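Probable transcriptional regulator, LysR family protein (PDB 2QL3) probably regulates transcription as a DNA-binding LysR-family factor, of which this chain is the C-terminal substrate-binding domain of periplasmic-binding-protein type. Local coordinates at residues N116-V121 with W151-Q156; P105-D110 with E139-F144. One frame throughout, in Å; residues are numbered along the deposited sequence.

Overall arrangement
Both contacts are buried and apolar, and together they illustrate how one short, mostly parallel sheet is covered by helices on its two faces. Interaction 1 sets helix 114-125 against strand 152-154; interaction 2 sets helix 138-147 against strand 106-109 on the other face. The two strands are neighbours, joined by backbone hydrogen bonds of W151 with P105 and V107 and by a probable bond from T152 OG1 to V107 O of 2.6 Å. Neither contact has a hydrogen bond between its own segments. They differ in their surroundings: no other chain touches interaction 1, whereas the helix of interaction 2 also carries an ion pair and meets the second subunit.

Interaction 1 (N116-V121 with W151-Q156); sequences NHAMDV and WTLLLQ
L153 and L155, two residues apart on the chain, meet helix 114-125 through A118, V121 and H117. The setting is an alpha/beta layer of the LysR substrate-binding domain: strand 106-109, helix 114-125 and strand 131-135 form a beta-alpha-beta crossover, and strand 152-154 lies on the far side of strand 106-109 from strand 131-135. L153 does most of the touching, and its two methyl groups divide the work. CD1 lies against the helix backbone at A118, 3.8 Å from A118 CB and nearly as close to A118 CA, so the small residue lets the leucine come close to the helix. CD2 points at V121 and meets its CG2 tip to tip at 4.1 Å, though the V121 methyl positions are less certain. This fork depends on CG standing between the backbone N and the carbonyl carbon (chi1 59°), the crowded position for a leucine. With an alanine at L153 both methyls would go, and A118 and V121 would probably face a gap between helix and strand. One turn back from V121, H117 comes at L155 from the opposite direction. L155 CD2 approaches the imidazole obliquely, 3.5 Å from H117 ND1, and L155 CD1 lies 3.9 Å from H117 CE1. The ring reaches this position because CG is anti to the backbone N (chi1 178°). The price is polar: ND1 is buried here against methyl groups and has no hydrogen-bonding partner in the model. In the second shell, M106 also packs on L153, and P79 of strand 69-84 touches H117. W151 also borders L153, whose CD2 lies at the edge of the indole, in its plane, while W151 NE1 is hydrogen-bonded to the backbone oxygen of H104.

Interaction 2 (P105-D110 with E139-F144); sequences PMVLLD and ETARAF
V107 holds CG1 anti to its backbone N (chi1 175°) and CG2 anti to its carbonyl carbon, which spreads both methyls toward helix 138-147. CG1 rests on the helix backbone, 3.9 Å from A141 CA, and stays a little farther from A141 CB, at 4.2 Å. CG2 finds F144 CB at 3.9 Å, and CG1 is almost as near to that carbon. In F144, CG stands anti to the carbonyl carbon and beside the backbone N, a torsion that carries the ring away from the strand; the two side chains cross at about a right angle, and V107 CG1 meets the ring obliquely. L109, two residues further along the strand, adds a looser touch, its CD1 lying 4.5 Å from A141 CB. Such packing of a helix along a strand is the alpha/beta layering of the periplasmic-binding-protein fold: the axes of strand 106-109 and helix segment 139-144 run almost antiparallel (168°) and approach to 8.3 Å, with A141 small enough to sit over the strand. E139 and R142 point away from the strand. R142 NH2 donates to E139 OE2 over 2.9 Å, with an N-H...O angle of 160°, using the syn lone pair of OE2, which lies at the edge of the guanidinium and in its plane. With R142 NH2 also bonded to V162 O and E139 OE1 to Y164 N, both groups are probably restrained from turning. Y164 of the second subunit hydrogen-bonds E139 OE2 through its hydroxyl, and E40 OE2 of that subunit is hydrogen-bonded to T140 OG1. The F144 ring meets Y133 of its own chain edge-to-face and also F38 of the second subunit, while T140 CG2 lies 3.8 Å above one face of that ring, offset toward its rim.

Interaction 1 (N116-V121 with W151-Q156)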
loop_
_atom_site.group_PDB
_atom_site.type_symbol
_atom_site.label_atom_id
_atom_site.label_comp_id
_atom_site.label_asym_id
_atom_site.label_seq_id
_atom_site.Cartn_x
_atom_site.Cartn_y
_atom_site.Cartn_z
ATOM N N ASN A 116 -16.713 5.908 -1.542
ATOM C CA ASN A 116 -18.074 6.412 -1.333
ATOM C C ASN A 116 -18.187 6.998 0.052
ATOM O O ASN A 116 -18.868 8.005 0.253
ATOM C CB ASN A 116 -19.150 5.312 -1.462
ATOM C CG ASN A 116 -19.381 4.846 -2.876
ATOM O OD1 ASN A 116 -18.743 5.295 -3.838
ATOM N ND2 ASN A 116 -20.360 3.934 -3.028
ATOM N N HIS A 117 -17.545 6.357 1.037
ATOM C CA HIS A 117 -17.578 6.906 2.410
ATOM C C HIS A 117 -17.059 8.375 2.391
ATOM O O HIS A 117 -17.678 9.286 2.966
ATOM C CB HIS A 117 -16.713 6.049 3.378
ATOM C CG HIS A 117 -16.685 6.593 4.772
ATOM N ND1 HIS A 117 -15.602 7.295 5.277
ATOM C CD2 HIS A 117 -17.647 6.644 5.726
ATOM C CE1 HIS A 117 -15.890 7.728 6.490
ATOM N NE2 HIS A 117 -17.122 7.338 6.792
ATOM N N ALA A 118 -15.926 8.576 1.703
ATOM C CA ALA A 118 -15.231 9.844 1.691
ATOM C C ALA A 118 -16.099 10.870 0.945
ATOM O O ALA A 118 -16.284 11.947 1.456
ATOM C CB ALA A 118 -13.820 9.732 1.062
HETATM N N MSE A 119 -16.645 10.511 -0.224
HETATM C CA MSE A 119 -17.566 11.429 -0.962
HETATM C C MSE A 119 -18.806 11.726 -0.139
HETATM O O MSE A 119 -19.364 12.830 -0.225
HETATM C CB MSE A 119 -18.036 10.839 -2.297
HETATM C CG MSE A 119 -16.999 10.671 -3.365
HETATM SE SE MSE A 119 -15.787 12.201 -3.559
HETATM C CE MSE A 119 -14.926 11.626 -5.247
ATOM N N ASP A 120 -19.234 10.734 0.659
ATOM C CA ASP A 120 -20.409 10.877 1.553
ATOM C C ASP A 120 -20.147 11.887 2.646
ATOM O O ASP A 120 -20.985 12.725 2.907
ATOM C CB ASP A 120 -20.889 9.525 2.192
ATOM C CG ASP A 120 -21.565 8.543 1.170
ATOM O OD1 ASP A 120 -21.870 8.928 0.032
ATOM O OD2 ASP A 120 -21.782 7.357 1.525
ATOM N N VAL A 121 -18.972 11.840 3.268
ATOM C CA VAL A 121 -18.665 12.800 4.333
ATOM C C VAL A 121 -18.388 14.249 3.888
ATOM O O VAL A 121 -18.739 15.192 4.587
ATOM C CB VAL A 121 -17.681 12.229 5.418
ATOM C CG1 VAL A 121 -17.329 10.750 5.149
ATOM C CG2 VAL A 121 -16.465 13.106 5.676
ATOM N N TRP A 151 -4.813 17.456 0.774
ATOM C CA TRP A 151 -5.261 16.947 2.054
ATOM C C TRP A 151 -5.991 15.642 1.763
ATOM O O TRP A 151 -6.514 15.458 0.648
ATOM C CB TRP A 151 -6.197 17.969 2.742
ATOM C CG TRP A 151 -7.457 18.341 1.966
ATOM C CD1 TRP A 151 -7.594 19.378 1.072
ATOM C CD2 TRP A 151 -8.730 17.697 2.022
ATOM N NE1 TRP A 151 -8.872 19.414 0.579
ATOM C CE2 TRP A 151 -9.589 18.388 1.135
ATOM C CE3 TRP A 151 -9.236 16.589 2.732
ATOM C CZ2 TRP A 151 -10.922 18.026 0.946
ATOM C CZ3 TRP A 151 -10.570 16.242 2.554
ATOM C CH2 TRP A 151 -11.402 16.962 1.667
ATOM N N THR A 152 -6.079 14.752 2.748
ATOM C CA THR A 152 -6.936 13.597 2.583
ATOM C C THR A 152 -7.837 13.326 3.771
ATOM O O THR A 152 -7.781 14.001 4.788
ATOM C CB THR A 152 -6.154 12.307 2.160
ATOM O OG1 THR A 152 -7.080 11.386 1.548
ATOM C CG2 THR A 152 -5.395 11.639 3.366
ATOM N N LEU A 153 -8.676 12.323 3.639
ATOM C CA LEU A 153 -9.303 11.747 4.825
ATOM C C LEU A 153 -9.142 10.255 4.840
ATOM O O LEU A 153 -9.263 9.613 3.804
ATOM C CB LEU A 153 -10.766 12.171 4.968
ATOM C CG LEU A 153 -11.878 11.935 3.978
ATOM C CD1 LEU A 153 -12.731 10.791 4.500
ATOM C CD2 LEU A 153 -12.739 13.175 3.871
ATOM N N LEU A 154 -8.859 9.727 6.030
ATOM C CA LEU A 154 -8.488 8.324 6.237
ATOM C C LEU A 154 -9.195 7.769 7.458
ATOM O O LEU A 154 -9.436 8.473 8.451
ATOM C CB LEU A 154 -6.954 8.170 6.412
ATOM C CG LEU A 154 -5.996 8.518 5.219
ATOM C CD1 LEU A 154 -4.570 8.505 5.680
ATOM C CD2 LEU A 154 -6.167 7.680 3.906
ATOM N N LEU A 155 -9.489 6.472 7.380
ATOM C CA LEU A 155 -10.239 5.751 8.396
ATOM C C LEU A 155 -9.281 5.124 9.397
ATOM O O LEU A 155 -9.701 4.645 10.453
ATOM C CB LEU A 155 -11.127 4.661 7.753
ATOM C CG LEU A 155 -12.486 5.141 7.228
ATOM C CD1 LEU A 155 -13.384 5.396 8.410
ATOM C CD2 LEU A 155 -12.399 6.445 6.448
ATOM N N GLN A 156 -8.010 5.075 9.043
ATOM C CA GLN A 156 -7.054 4.540 9.971
ATOM C C GLN A 156 -5.809 5.406 10.062
ATOM O O GLN A 156 -5.509 6.203 9.172
ATOM C CB GLN A 156 -6.655 3.133 9.558
ATOM C CG GLN A 156 -7.841 2.191 9.330
ATOM C CD GLN A 156 -7.346 0.860 8.981
ATOM O OE1 GLN A 156 -7.265 0.504 7.787
ATOM N NE2 GLN A 156 -6.929 0.113 10.003
#

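Interaction 2 (P105-D110 with E139-F144)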
loop_
_atom_site.group_PDB
_atom_site.type_symbol
_atom_site.label_atom_id
_atom_site.label_comp_id
_atom_site.label_asym_id
_atom_site.label_seq_id
_atom_site.Cartn_x
_atom_site.Cartn_y
_atom_site.Cartn_z
ATOM N N PRO A 105 -6.883 21.439 -2.794
ATOM C CA PRO A 105 -6.850 20.221 -3.595
ATOM C C PRO A 105 -6.879 19.001 -2.698
ATOM O O PRO A 105 -6.164 18.977 -1.718
ATOM C CB PRO A 105 -5.458 20.257 -4.272
ATOM C CG PRO A 105 -4.720 21.328 -3.663
ATOM C CD PRO A 105 -5.645 22.233 -2.919
HETATM N N MSE A 106 -7.679 17.992 -3.030
HETATM C CA MSE A 106 -7.689 16.791 -2.243
HETATM C C MSE A 106 -6.919 15.644 -2.921
HETATM O O MSE A 106 -6.887 15.565 -4.129
HETATM C CB MSE A 106 -9.156 16.375 -1.903
HETATM C CG MSE A 106 -9.252 15.130 -0.975
HETATM SE SE MSE A 106 -10.973 14.245 -1.262
HETATM C CE MSE A 106 -10.958 13.006 0.337
ATOM N N VAL A 107 -6.291 14.775 -2.104
ATOM C CA VAL A 107 -5.707 13.493 -2.526
ATOM C C VAL A 107 -6.741 12.467 -2.040
ATOM O O VAL A 107 -6.992 12.355 -0.832
ATOM C CB VAL A 107 -4.325 13.194 -1.842
ATOM C CG1 VAL A 107 -3.811 11.807 -2.213
ATOM C CG2 VAL A 107 -3.290 14.205 -2.241
ATOM N N LEU A 108 -7.398 11.800 -2.983
ATOM C CA LEU A 108 -8.478 10.861 -2.690
ATOM C C LEU A 108 -7.963 9.416 -2.675
ATOM O O LEU A 108 -7.345 8.938 -3.640
ATOM C CB LEU A 108 -9.596 11.019 -3.727
ATOM C CG LEU A 108 -10.716 10.002 -3.734
ATOM C CD1 LEU A 108 -11.603 10.281 -2.587
ATOM C CD2 LEU A 108 -11.564 10.017 -5.026
ATOM N N LEU A 109 -8.196 8.731 -1.559
ATOM C CA LEU A 109 -7.994 7.286 -1.516
ATOM C C LEU A 109 -9.207 6.609 -2.182
ATOM O O LEU A 109 -10.315 6.664 -1.684
ATOM C CB LEU A 109 -7.826 6.802 -0.069
ATOM C CG LEU A 109 -7.538 5.271 0.004
ATOM C CD1 LEU A 109 -6.202 4.951 -0.703
ATOM C CD2 LEU A 109 -7.535 4.763 1.406
ATOM N N ASP A 110 -9.016 6.056 -3.372
ATOM C CA ASP A 110 -10.152 5.472 -4.046
ATOM C C ASP A 110 -10.044 3.968 -3.816
ATOM O O ASP A 110 -9.484 3.260 -4.645
ATOM C CB ASP A 110 -10.114 5.772 -5.535
ATOM C CG ASP A 110 -11.355 5.209 -6.283
ATOM O OD1 ASP A 110 -12.184 4.425 -5.698
ATOM O OD2 ASP A 110 -11.497 5.552 -7.469
ATOM N N GLU A 139 -0.645 4.201 1.475
ATOM C CA GLU A 139 0.596 4.942 1.711
ATOM C C GLU A 139 0.843 5.984 0.642
ATOM O O GLU A 139 1.436 7.020 0.926
ATOM C CB GLU A 139 1.799 4.027 1.786
ATOM C CG GLU A 139 3.093 4.770 2.204
ATOM C CD GLU A 139 2.994 5.501 3.563
ATOM O OE1 GLU A 139 3.841 6.381 3.828
ATOM O OE2 GLU A 139 2.070 5.221 4.373
ATOM N N THR A 140 0.398 5.727 -0.586
ATOM C CA THR A 140 0.507 6.758 -1.581
ATOM C C THR A 140 -0.294 8.004 -1.158
ATOM O O THR A 140 0.175 9.136 -1.332
ATOM C CB THR A 140 0.109 6.260 -2.979
ATOM O OG1 THR A 140 0.979 5.175 -3.354
ATOM C CG2 THR A 140 0.198 7.415 -4.009
ATOM N N ALA A 141 -1.473 7.802 -0.568
ATOM C CA ALA A 141 -2.276 8.924 -0.124
ATOM C C ALA A 141 -1.525 9.679 0.959
ATOM O O ALA A 141 -1.442 10.879 0.899
ATOM C CB ALA A 141 -3.639 8.474 0.396
ATOM N N ARG A 142 -1.016 8.978 1.966
ATOM C CA ARG A 142 -0.261 9.620 3.086
ATOM C C ARG A 142 0.985 10.277 2.582
ATOM O O ARG A 142 1.266 11.432 2.974
ATOM C CB ARG A 142 0.157 8.590 4.157
ATOM C CG ARG A 142 -0.976 7.973 4.901
ATOM C CD ARG A 142 -0.464 6.917 5.917
ATOM N NE ARG A 142 0.117 7.563 7.100
ATOM C CZ ARG A 142 1.381 7.485 7.484
ATOM N NH1 ARG A 142 1.766 8.089 8.607
ATOM N NH2 ARG A 142 2.262 6.810 6.775
ATOM N N ALA A 143 1.709 9.605 1.680
ATOM C CA ALA A 143 2.963 10.179 1.151
ATOM C C ALA A 143 2.728 11.448 0.317
ATOM O O ALA A 143 3.492 12.413 0.434
ATOM C CB ALA A 143 3.705 9.176 0.329
ATOM N N PHE A 144 1.669 11.447 -0.510
ATOM C CA PHE A 144 1.308 12.623 -1.310
ATOM C C PHE A 144 0.931 13.807 -0.385
ATOM O O PHE A 144 1.378 14.929 -0.569
ATOM C CB PHE A 144 0.167 12.319 -2.292
ATOM C CG PHE A 144 0.592 11.742 -3.633
ATOM C CD1 PHE A 144 1.740 11.018 -3.776
ATOM C CD2 PHE A 144 -0.211 11.930 -4.762
ATOM C CE1 PHE A 144 2.134 10.497 -4.995
ATOM C CE2 PHE A 144 0.186 11.396 -6.006
ATOM C CZ PHE A 144 1.334 10.657 -6.107
#